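Local coordinates for substrate binding periplasmic protein (Ralstonia solanacearum, PDB 3LOP) that binds leucine in the cleft between its two lobes and probably delivers it to a membrane transporter, as periplasmic solute-binding proteins do, at residues G28-L31 against Y32-L36; S283-A286 against V287-F290; V312-A315 against L316-R320. One frame throughout, in Å; residues are numbered along the deposited sequence.

Contacts 1 and 2 belong to one packed region: helix 19-38 and helix 284-303 lean on each other, and the centres of the two contacts are 11 Å apart. They meet through, among others, the edge-to-face pair of Tyr32 and Phe290, where Tyr32 CD1 comes within 3.6 Å of Phe290 CZ. Contact 2 carries Arg285, which holds the bound leucine in the cleft, while Gly28 of contact 1 stands about 14 Å from that ligand. Contact 3, on helix 309-317, follows contact 2 in the chain but lies well away, about 22 Å between centres and about 12 Å between nearest atoms; its nickel ion is a separate, peripheral site.

Contact 1 of 3, residues G28-L31 against Y32-L36; sequences GARL and YFDWL. With EDO (1,2-ethanediol), chain C.
Arg30 meets Asp34 one helical turn on by an unusual salt bridge: Asp34 OD2 sits over a face of the guanidinium, 2.8 Å from Arg30 NH1, and no N-H points at it. With the guanidinium and carboxylate planes 87° apart, charge attraction alone joins the pair. Arg30 reaches over by running extended from CG to NE, with CG trans to its own nitrogen (chi1 -178°), and only the final torsion turns the head. Asp34 swings its carboxylate back (chi1 -75°), which brings Asp34 CG to 3.2 Å from the carbonyl oxygen O of Arg30. The other carboxylate oxygen, Asp34 OD1, accepts a hydrogen bond of 3.1 Å from O1 of an ethanediol, a molecule probably left by the crystallisation liquor and hydrogen-bonded also to Leu49 N. Ethanediol C1 rests 3.5 Å from Phe33 CB.

Beneath these side chains runs regular alpha-helix, with Tyr32, Phe33, Asp34 and Trp35 N donating to the carbonyls of Gly28, Ala29, Arg30 and Leu31; the Phe33 N to Ala29 O bond is 3.0 Å. The Phe33 ring slants past the same carbonyl, Phe33 CD2 being 3.3 Å from Ala29 O. The helix thus has distinct sides. Arg30 lies on the exposed one, whereas Ala29 and Phe33 pack on Leu49 of strand 47-53. Leu31 touches Phe268 and Trp35 touches Ala271, both of helix 263-275, where the indole NE1 is also hydrogen-bonded to Glu267, and Tyr32 presses on Ala293 and Ala297 of helix 284-303. Helix 19-38 is the connection of a beta-alpha-beta crossover from strand 6-12 to strand 47-53, one side on the parallel sheet of a periplasmic binding protein lobe, others on helices 263-275 and 284-303.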
ATOM      1  N   GLY A  28      -7.467  -5.824   7.911  1.00  3.15           N
ATOM      2  CA  GLY A  28      -7.945  -4.483   8.188  1.00  2.70           C
ATOM      3  C   GLY A  28      -9.314  -4.210   7.596  1.00  3.31           C
ATOM      4  O   GLY A  28     -10.166  -3.596   8.237  1.00  2.76           O
ATOM      5  N   ALA A  29      -9.532  -4.663   6.368  1.00  4.02           N
ATOM      6  CA  ALA A  29     -10.817  -4.451   5.713  1.00  3.21           C
ATOM      7  C   ALA A  29     -11.903  -5.272   6.403  1.00  4.17           C
ATOM      8  O   ALA A  29     -13.006  -4.779   6.654  1.00  4.85           O
ATOM      9  CB  ALA A  29     -10.722  -4.831   4.236  1.00  3.51           C
ATOM     10  N   ARG A  30     -11.586  -6.525   6.710  1.00  3.87           N
ATOM     11  CA  ARG A  30     -12.537  -7.408   7.373  1.00  4.72           C
ATOM     12  C   ARG A  30     -12.888  -6.827   8.739  1.00  3.99           C
ATOM     13  O   ARG A  30     -14.048  -6.849   9.155  1.00  5.63           O
ATOM     14  CB  ARG A  30     -11.936  -8.808   7.530  1.00  6.68           C
ATOM     15  CG  ARG A  30     -12.881  -9.821   8.163  1.00 11.12           C
ATOM     16  CD  ARG A  30     -12.259 -11.209   8.179  1.00 16.20           C
ATOM     17  NE  ARG A  30     -13.159 -12.218   8.733  1.00 23.84           N
ATOM     18  CZ  ARG A  30     -13.495 -12.305  10.017  1.00 25.88           C
ATOM     19  NH1 ARG A  30     -13.003 -11.440  10.894  1.00 29.32           N
ATOM     20  NH2 ARG A  30     -14.319 -13.261  10.425  1.00 27.53           N
ATOM     21  N   LEU A  31     -11.885  -6.300   9.432  1.00  3.00           N
ATOM     22  CA  LEU A  31     -12.122  -5.713  10.742  1.00  3.46           C
ATOM     23  C   LEU A  31     -13.092  -4.546  10.625  1.00  3.43           C
ATOM     24  O   LEU A  31     -14.050  -4.443  11.397  1.00  3.53           O
ATOM     25  CB  LEU A  31     -10.811  -5.222  11.365  1.00  3.13           C
ATOM     26  CG  LEU A  31     -10.973  -4.478  12.698  1.00  4.74           C
ATOM     27  CD1 LEU A  31     -11.580  -5.399  13.744  1.00  4.93           C
ATOM     28  CD2 LEU A  31      -9.618  -3.962  13.162  1.00  5.03           C
ATOM     29  N   TYR A  32     -12.852  -3.660   9.663  1.00  2.53           N
ATOM     30  CA  TYR A  32     -13.745  -2.522   9.523  1.00  2.70           C
ATOM     31  C   TYR A  32     -15.176  -2.949   9.221  1.00  3.37           C
ATOM     32  O   TYR A  32     -16.120  -2.441   9.825  1.00  3.32           O
ATOM     33  CB  TYR A  32     -13.281  -1.554   8.433  1.00  2.94           C
ATOM     34  CG  TYR A  32     -14.178  -0.341   8.416  1.00  4.18           C
ATOM     35  CD1 TYR A  32     -14.090   0.617   9.429  1.00  5.16           C
ATOM     36  CD2 TYR A  32     -15.214  -0.230   7.490  1.00  4.51           C
ATOM     37  CE1 TYR A  32     -15.019   1.645   9.531  1.00  4.18           C
ATOM     38  CE2 TYR A  32     -16.151   0.794   7.582  1.00  6.33           C
ATOM     39  CZ  TYR A  32     -16.049   1.723   8.608  1.00  5.94           C
ATOM     40  OH  TYR A  32     -17.004   2.707   8.734  1.00  7.30           O
ATOM     41  N   PHE A  33     -15.350  -3.877   8.287  1.00  3.57           N
ATOM     42  CA  PHE A  33     -16.697  -4.309   7.950  1.00  3.40           C
ATOM     43  C   PHE A  33     -17.380  -5.058   9.091  1.00  4.32           C
ATOM     44  O   PHE A  33     -18.580  -4.901   9.294  1.00  4.42           O
ATOM     45  CB  PHE A  33     -16.688  -5.137   6.662  1.00  3.70           C
ATOM     46  CG  PHE A  33     -16.395  -4.322   5.427  1.00  5.38           C
ATOM     47  CD1 PHE A  33     -17.037  -3.106   5.216  1.00  7.13           C
ATOM     48  CD2 PHE A  33     -15.478  -4.765   4.480  1.00  5.16           C
ATOM     49  CE1 PHE A  33     -16.771  -2.342   4.080  1.00  7.58           C
ATOM     50  CE2 PHE A  33     -15.207  -4.007   3.340  1.00  5.37           C
ATOM     51  CZ  PHE A  33     -15.853  -2.796   3.144  1.00  5.35           C
ATOM     52  N   ASP A  34     -16.632  -5.860   9.845  1.00  4.38           N
ATOM     53  CA  ASP A  34     -17.233  -6.566  10.978  1.00  4.73           C
ATOM     54  C   ASP A  34     -17.688  -5.527  12.002  1.00  4.40           C
ATOM     55  O   ASP A  34     -18.750  -5.652  12.600  1.00  5.23           O
ATOM     56  CB  ASP A  34     -16.232  -7.519  11.643  1.00  6.77           C
ATOM     57  CG  ASP A  34     -15.997  -8.783  10.838  1.00  7.98           C
ATOM     58  OD1 ASP A  34     -16.854  -9.129   9.998  1.00 10.04           O
ATOM     59  OD2 ASP A  34     -14.960  -9.447  11.062  1.00  9.18           O
ATOM     60  N   TRP A  35     -16.864  -4.501  12.191  1.00  4.06           N
ATOM     61  CA  TRP A  35     -17.139  -3.402  13.119  1.00  3.27           C
ATOM     62  C   TRP A  35     -18.385  -2.645  12.654  1.00  3.95           C
ATOM     63  O   TRP A  35     -19.289  -2.356  13.448  1.00  4.12           O
ATOM     64  CB  TRP A  35     -15.899  -2.502  13.152  1.00  3.80           C
ATOM     65  CG  TRP A  35     -16.021  -1.121  13.749  1.00  4.60           C
ATOM     66  CD1 TRP A  35     -15.718   0.052  13.118  1.00  5.69           C
ATOM     67  CD2 TRP A  35     -16.299  -0.774  15.117  1.00  5.37           C
ATOM     68  NE1 TRP A  35     -15.774   1.101  13.998  1.00  5.11           N
ATOM     69  CE2 TRP A  35     -16.131   0.626  15.235  1.00  4.62           C
ATOM     70  CE3 TRP A  35     -16.671  -1.506  16.255  1.00  4.61           C
ATOM     71  CZ2 TRP A  35     -16.316   1.309  16.441  1.00  5.58           C
ATOM     72  CZ3 TRP A  35     -16.856  -0.822  17.458  1.00  4.96           C
ATOM     73  CH2 TRP A  35     -16.678   0.571  17.538  1.00  4.57           C
ATOM     74  N   LEU A  36     -18.442  -2.350  11.359  1.00  3.20           N
ATOM     75  CA  LEU A  36     -19.581  -1.648  10.781  1.00  4.89           C
ATOM     76  C   LEU A  36     -20.847  -2.477  10.988  1.00  4.90           C
ATOM     77  O   LEU A  36     -21.901  -1.946  11.352  1.00  5.45           O
ATOM     78  CB  LEU A  36     -19.346  -1.417   9.287  1.00  6.43           C
ATOM     79  CG  LEU A  36     -20.442  -0.690   8.507  1.00  8.54           C
ATOM     80  CD1 LEU A  36     -20.610   0.721   9.048  1.00  9.89           C
ATOM     81  CD2 LEU A  36     -20.073  -0.659   7.031  1.00 11.52           C
TER
HETATM   82  C1  EDO C 401     -17.557  -8.551   6.824  1.00 12.55           C
HETATM   83  O1  EDO C 401     -16.171  -8.851   7.001  1.00 11.87           O
HETATM   84  C2  EDO C 401     -18.355  -9.848   6.755  1.00 11.95           C
HETATM   85  O2  EDO C 401     -18.036 -10.532   5.546  1.00 10.28           O

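Contact 2 of 3, residues S283-A286 against V287-F290; sequences SFRA and VEGF. With LEU (leucine), chain B.
The backbone enters helix 284-303 at Ser283 and winds regularly, with N-H groups of Val287, Glu288, Gly289 and Phe290 bonded to the carbonyls of Ser283, Phe284, Arg285 and Ala286. Ser283 is the N-cap: its OG accepts from Ala286 N at 3.1 Å and so satisfies an amide of the first turn. Val287 CG2 rests 3.2 Å from Ser283 O. Arg285 leaves this turn for the cleft. Its chain bends at chi2 and chi3 (-38° and -68°) and thereby comes alongside the extended Glu288, the two chains reaching toward the cleft together. Glu288 OE1 receives Arg285 NE at 2.7 Å, on its syn side though out of the carboxylate plane, and takes a weak second bond from Arg285 NH2. OE1 lies at the guanidinium edge and the planes are only 17° apart, so the two groups are nearly coplanar; the NE bond and the weaker NH2 bond together limit rotation of the guanidinium. This is the pocket of a periplasmic binding protein, where a ligand is held between two lobes, and here Arg285 binds the leucine carboxylate through OXT. That oxygen is gripped by two N-H groups, leucine OXT being 2.9 Å from Arg285 NH1 and 3.0 Å from Arg285 NH2, again at the guanidinium edge. Glu288 thus acts as a second-shell residue that positions the first-shell arginine and probably offsets part of its charge. Gln18 and the carbonyl of Ala106 bond the same leucine, and Asp232 receives the backbone N-H of Arg285.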
ATOM      1  N   SER A 283      -1.122  -2.555  12.259  1.00  6.65           N
ATOM      2  CA  SER A 283       0.048  -2.366  11.407  1.00  5.28           C
ATOM      3  C   SER A 283      -0.299  -1.370  10.318  1.00  5.16           C
ATOM      4  O   SER A 283      -1.471  -1.066  10.100  1.00  4.78           O
ATOM      5  CB  SER A 283       0.461  -3.683  10.747  1.00  5.96           C
ATOM      6  OG  SER A 283      -0.492  -4.079   9.772  1.00  5.98           O
ATOM      7  N   PHE A 284       0.718  -0.871   9.626  1.00  4.87           N
ATOM      8  CA  PHE A 284       0.481   0.082   8.555  1.00  4.57           C
ATOM      9  C   PHE A 284      -0.434  -0.486   7.472  1.00  4.51           C
ATOM     10  O   PHE A 284      -1.401   0.165   7.077  1.00  4.79           O
ATOM     11  CB  PHE A 284       1.808   0.533   7.935  1.00  5.28           C
ATOM     12  CG  PHE A 284       2.369   1.789   8.549  1.00  6.61           C
ATOM     13  CD1 PHE A 284       1.816   3.033   8.250  1.00  8.64           C
ATOM     14  CD2 PHE A 284       3.440   1.728   9.436  1.00  8.87           C
ATOM     15  CE1 PHE A 284       2.324   4.201   8.826  1.00  8.65           C
ATOM     16  CE2 PHE A 284       3.956   2.888  10.018  1.00  7.11           C
ATOM     17  CZ  PHE A 284       3.396   4.126   9.711  1.00  7.73           C
ATOM     18  N   ARG A 285      -0.152  -1.697   6.997  1.00  3.58           N
ATOM     19  CA  ARG A 285      -0.983  -2.272   5.946  1.00  4.01           C
ATOM     20  C   ARG A 285      -2.391  -2.616   6.433  1.00  2.92           C
ATOM     21  O   ARG A 285      -3.341  -2.557   5.658  1.00  3.22           O
ATOM     22  CB  ARG A 285      -0.311  -3.506   5.324  1.00  4.32           C
ATOM     23  CG  ARG A 285       1.112  -3.268   4.783  1.00  5.60           C
ATOM     24  CD  ARG A 285       1.297  -1.905   4.105  1.00  4.96           C
ATOM     25  NE  ARG A 285       0.564  -1.738   2.847  1.00  6.53           N
ATOM     26  CZ  ARG A 285       0.955  -2.210   1.664  1.00  5.71           C
ATOM     27  NH1 ARG A 285       2.084  -2.901   1.546  1.00  5.67           N
ATOM     28  NH2 ARG A 285       0.226  -1.957   0.582  1.00  6.29           N
ATOM     29  N   ALA A 286      -2.541  -2.961   7.710  1.00  2.89           N
ATOM     30  CA  ALA A 286      -3.871  -3.271   8.226  1.00  3.36           C
ATOM     31  C   ALA A 286      -4.677  -1.974   8.277  1.00  3.50           C
ATOM     32  O   ALA A 286      -5.880  -1.959   8.002  1.00  2.26           O
ATOM     33  CB  ALA A 286      -3.772  -3.894   9.617  1.00  3.31           C
ATOM     34  N   VAL A 287      -4.010  -0.880   8.631  1.00  3.44           N
ATOM     35  CA  VAL A 287      -4.679   0.414   8.676  1.00  3.20           C
ATOM     36  C   VAL A 287      -5.094   0.812   7.262  1.00  3.86           C
ATOM     37  O   VAL A 287      -6.167   1.381   7.065  1.00  3.05           O
ATOM     38  CB  VAL A 287      -3.760   1.493   9.294  1.00  2.81           C
ATOM     39  CG1 VAL A 287      -4.335   2.892   9.063  1.00  4.08           C
ATOM     40  CG2 VAL A 287      -3.622   1.235  10.790  1.00  3.70           C
ATOM     41  N   GLU A 288      -4.251   0.498   6.279  1.00  3.32           N
ATOM     42  CA  GLU A 288      -4.554   0.811   4.887  1.00  3.61           C
ATOM     43  C   GLU A 288      -5.841   0.092   4.466  1.00  2.14           C
ATOM     44  O   GLU A 288      -6.690   0.667   3.790  1.00  3.85           O
ATOM     45  CB  GLU A 288      -3.393   0.382   3.980  1.00  3.68           C
ATOM     46  CG  GLU A 288      -3.516   0.872   2.544  1.00  5.91           C
ATOM     47  CD  GLU A 288      -2.326   0.480   1.680  1.00  7.76           C
ATOM     48  OE1 GLU A 288      -1.236   0.228   2.237  1.00 10.50           O
ATOM     49  OE2 GLU A 288      -2.480   0.437   0.441  1.00  7.39           O
ATOM     50  N   GLY A 289      -5.986  -1.164   4.880  1.00  1.64           N
ATOM     51  CA  GLY A 289      -7.181  -1.918   4.538  1.00  2.08           C
ATOM     52  C   GLY A 289      -8.412  -1.370   5.242  1.00  2.63           C
ATOM     53  O   GLY A 289      -9.500  -1.307   4.662  1.00  3.28           O
ATOM     54  N   PHE A 290      -8.233  -0.992   6.504  1.00  2.70           N
ATOM     55  CA  PHE A 290      -9.293  -0.424   7.336  1.00  2.82           C
ATOM     56  C   PHE A 290      -9.793   0.872   6.683  1.00  3.14           C
ATOM     57  O   PHE A 290     -11.001   1.080   6.516  1.00  3.97           O
ATOM     58  CB  PHE A 290      -8.706  -0.134   8.726  1.00  3.02           C
ATOM     59  CG  PHE A 290      -9.723   0.198   9.789  1.00  3.00           C
ATOM     60  CD1 PHE A 290     -10.381  -0.812  10.485  1.00  3.36           C
ATOM     61  CD2 PHE A 290      -9.972   1.519  10.135  1.00  4.79           C
ATOM     62  CE1 PHE A 290     -11.272  -0.504  11.522  1.00  3.36           C
ATOM     63  CE2 PHE A 290     -10.861   1.838  11.167  1.00  4.17           C
ATOM     64  CZ  PHE A 290     -11.510   0.825  11.861  1.00  3.07           C
TER
HETATM   65  N   LEU B 400       1.291  -3.461  -3.916  1.00  4.82           N
HETATM   66  CA  LEU B 400       2.621  -4.034  -3.568  1.00  7.09           C
HETATM   67  C   LEU B 400       2.801  -4.057  -2.063  1.00  7.25           C
HETATM   68  O   LEU B 400       3.647  -4.847  -1.599  1.00  7.88           O
HETATM   69  CB  LEU B 400       3.713  -3.188  -4.200  1.00  3.61           C
HETATM   70  CG  LEU B 400       3.307  -2.981  -5.655  1.00  7.47           C
HETATM   71  CD1 LEU B 400       3.627  -1.621  -6.091  1.00  1.00           C
HETATM   72  CD2 LEU B 400       3.966  -3.986  -6.511  1.00  1.00           C
HETATM   73  OXT LEU B 400       2.098  -3.283  -1.375  1.00  8.31           O

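Contact 3 of 3, residues V312-A315 against L316-R320; sequences VRHA and LTELR. With NI (nickel (II) ion), chain H.
His314 has its ring trans to the backbone nitrogen (chi1 -169°), while Glu318, one turn later, folds CG back beside its own nitrogen (chi1 -53°) and then runs extended, so imidazole and carboxylate come together beside a nickel(II) ion. Glu318 binds the metal through both oxygens, OE1 at 2.3 Å and OE2 at 2.2 Å, and three waters complete the ligands that are certain. The ring and carboxylate planes are nearly perpendicular, 83° apart. Modelled atom CE1 of His314 lies 2.2 Å from the nickel, too short for a carbon, so the orientation of the ring is doubtful; a ring turned over would put NE2 there, and His314 might then be a sixth ligand, which the model does not establish.

Along the neighbouring face the Thr317 hydroxyl turns back on the carbonyl of His314, OG1 of Thr317 donating to His314 O at 2.7 Å. Glu318 N turns to Ala315 O, three residues back, at 3.1 Å and from above the carbonyl plane. Thr317 CG2 lies 3.6 Å from Arg313 NH1, whose guanidinium also has Glu310 as a salt-bridge partner through NH2. On the inner side Val312 and Leu316 pack flank to flank, Val312 CG1 and Leu316 CD1 being 4.2 Å apart, and rest on Leu296 and Ala299 of helix 284-303.

Glu318, just past the helix, chelates the ion, and His314 borders it; if the ring were turned over, the two would resemble the i, i+4 His/Glu pairs that often capture metals. The site is at the surface, far from the leucine, and both residues also touch a crystal neighbour, which is consistent with adventitious nickel capture; chelation by Glu318, with water filling three positions, implies a metal that is only partly enclosed by protein.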
ATOM      1  N   VAL A 312     -22.720   2.976  -6.666  1.00  5.98           N
ATOM      2  CA  VAL A 312     -21.555   3.054  -5.799  1.00  6.91           C
ATOM      3  C   VAL A 312     -20.421   3.775  -6.531  1.00  6.30           C
ATOM      4  O   VAL A 312     -19.716   4.594  -5.947  1.00  5.54           O
ATOM      5  CB  VAL A 312     -21.108   1.639  -5.354  1.00  6.39           C
ATOM      6  CG1 VAL A 312     -19.783   1.710  -4.612  1.00  8.36           C
ATOM      7  CG2 VAL A 312     -22.177   1.029  -4.456  1.00  7.85           C
ATOM      8  N   ARG A 313     -20.253   3.479  -7.817  1.00  6.21           N
ATOM      9  CA  ARG A 313     -19.214   4.133  -8.610  1.00  6.59           C
ATOM     10  C   ARG A 313     -19.489   5.636  -8.618  1.00  6.91           C
ATOM     11  O   ARG A 313     -18.598   6.454  -8.393  1.00  6.49           O
ATOM     12  CB  ARG A 313     -19.240   3.608 -10.049  1.00  7.15           C
ATOM     13  CG  ARG A 313     -18.160   4.196 -10.945  1.00 10.96           C
ATOM     14  CD  ARG A 313     -18.502   3.996 -12.414  1.00 12.74           C
ATOM     15  NE  ARG A 313     -19.689   4.762 -12.785  1.00 16.93           N
ATOM     16  CZ  ARG A 313     -19.738   6.091 -12.829  1.00 17.64           C
ATOM     17  NH1 ARG A 313     -18.663   6.808 -12.530  1.00 19.68           N
ATOM     18  NH2 ARG A 313     -20.865   6.705 -13.163  1.00 20.19           N
ATOM     19  N   HIS A 314     -20.742   5.983  -8.874  1.00  7.33           N
ATOM     20  CA  HIS A 314     -21.171   7.370  -8.925  1.00  8.29           C
ATOM     21  C   HIS A 314     -20.850   8.074  -7.607  1.00  7.14           C
ATOM     22  O   HIS A 314     -20.282   9.167  -7.595  1.00  7.07           O
ATOM     23  CB  HIS A 314     -22.674   7.406  -9.201  1.00 10.47           C
ATOM     24  CG  HIS A 314     -23.199   8.761  -9.543  1.00 12.16           C
ATOM     25  ND1 HIS A 314     -23.236   9.796  -8.635  1.00 15.11           N
ATOM     26  CD2 HIS A 314     -23.725   9.247 -10.691  1.00 14.22           C
ATOM     27  CE1 HIS A 314     -23.764  10.860  -9.211  1.00 13.29           C
ATOM     28  NE2 HIS A 314     -24.070  10.555 -10.459  1.00 15.95           N
ATOM     29  N   ALA A 315     -21.201   7.430  -6.498  1.00  6.22           N
ATOM     30  CA  ALA A 315     -20.955   7.991  -5.176  1.00  5.37           C
ATOM     31  C   ALA A 315     -19.464   8.222  -4.939  1.00  6.03           C
ATOM     32  O   ALA A 315     -19.064   9.240  -4.379  1.00  7.39           O
ATOM     33  CB  ALA A 315     -21.525   7.064  -4.107  1.00  5.94           C
ATOM     34  N   LEU A 316     -18.642   7.274  -5.372  1.00  5.62           N
ATOM     35  CA  LEU A 316     -17.203   7.396  -5.201  1.00  5.76           C
ATOM     36  C   LEU A 316     -16.651   8.628  -5.910  1.00  6.57           C
ATOM     37  O   LEU A 316     -15.850   9.371  -5.347  1.00  7.25           O
ATOM     38  CB  LEU A 316     -16.502   6.139  -5.730  1.00  4.57           C
ATOM     39  CG  LEU A 316     -16.617   4.885  -4.862  1.00  6.71           C
ATOM     40  CD1 LEU A 316     -16.231   3.662  -5.671  1.00  6.30           C
ATOM     41  CD2 LEU A 316     -15.721   5.031  -3.637  1.00  5.71           C
ATOM     42  N   THR A 317     -17.095   8.853  -7.142  1.00  7.13           N
ATOM     43  CA  THR A 317     -16.615   9.991  -7.913  1.00  8.75           C
ATOM     44  C   THR A 317     -17.017  11.331  -7.312  1.00  8.95           C
ATOM     45  O   THR A 317     -16.506  12.370  -7.721  1.00 11.05           O
ATOM     46  CB  THR A 317     -17.126   9.946  -9.371  1.00  8.66           C
ATOM     47  OG1 THR A 317     -18.540  10.171  -9.398  1.00 11.11           O
ATOM     48  CG2 THR A 317     -16.822   8.601  -9.998  1.00  8.70           C
ATOM     49  N   GLU A 318     -17.921  11.316  -6.339  1.00  9.71           N
ATOM     50  CA  GLU A 318     -18.358  12.570  -5.740  1.00 10.75           C
ATOM     51  C   GLU A 318     -17.925  12.791  -4.296  1.00 10.28           C
ATOM     52  O   GLU A 318     -18.362  13.746  -3.655  1.00  9.84           O
ATOM     53  CB  GLU A 318     -19.875  12.702  -5.881  1.00 13.13           C
ATOM     54  CG  GLU A 318     -20.327  12.526  -7.321  1.00 15.45           C
ATOM     55  CD  GLU A 318     -21.784  12.846  -7.542  1.00 17.58           C
ATOM     56  OE1 GLU A 318     -22.638  12.341  -6.781  1.00 16.70           O
ATOM     57  OE2 GLU A 318     -22.075  13.598  -8.496  1.00 20.88           O
ATOM     58  N   LEU A 319     -17.068  11.915  -3.777  1.00  9.03           N
ATOM     59  CA  LEU A 319     -16.566  12.089  -2.419  1.00  7.95           C
ATOM     60  C   LEU A 319     -15.631  13.296  -2.465  1.00  7.25           C
ATOM     61  O   LEU A 319     -14.605  13.261  -3.148  1.00  7.38           O
ATOM     62  CB  LEU A 319     -15.786  10.851  -1.953  1.00  8.78           C
ATOM     63  CG  LEU A 319     -16.572   9.567  -1.673  1.00  9.55           C
ATOM     64  CD1 LEU A 319     -15.616   8.509  -1.143  1.00 11.48           C
ATOM     65  CD2 LEU A 319     -17.677   9.830  -0.656  1.00 11.75           C
ATOM     66  N   ARG A 320     -15.991  14.362  -1.755  1.00  8.14           N
ATOM     67  CA  ARG A 320     -15.182  15.580  -1.733  1.00  8.44           C
ATOM     68  C   ARG A 320     -14.722  15.876  -0.313  1.00  8.87           C
ATOM     69  O   ARG A 320     -15.458  16.458   0.483  1.00  9.54           O
ATOM     70  CB  ARG A 320     -15.995  16.766  -2.274  1.00 10.23           C
ATOM     71  CG  ARG A 320     -15.208  18.075  -2.444  1.00 12.20           C
ATOM     72  CD  ARG A 320     -14.036  17.889  -3.388  1.00 14.10           C
ATOM     73  NE  ARG A 320     -13.624  19.118  -4.071  1.00 15.13           N
ATOM     74  CZ  ARG A 320     -12.984  20.137  -3.504  1.00 13.23           C
ATOM     75  NH1 ARG A 320     -12.665  20.106  -2.218  1.00 15.97           N
ATOM     76  NH2 ARG A 320     -12.641  21.185  -4.239  1.00 12.35           N
TER
HETATM   77 NI    NI H 406     -24.159  12.913  -8.408  1.00 18.73          NI
HETATM   78  O   HOH W   1     -25.893  12.083  -7.230  1.00 36.58           O
HETATM   79  O   HOH W   2     -24.816  13.935 -10.360  1.00 20.47           O
HETATM   80  O   HOH W   3     -24.139  15.053  -7.528  1.00 24.28           O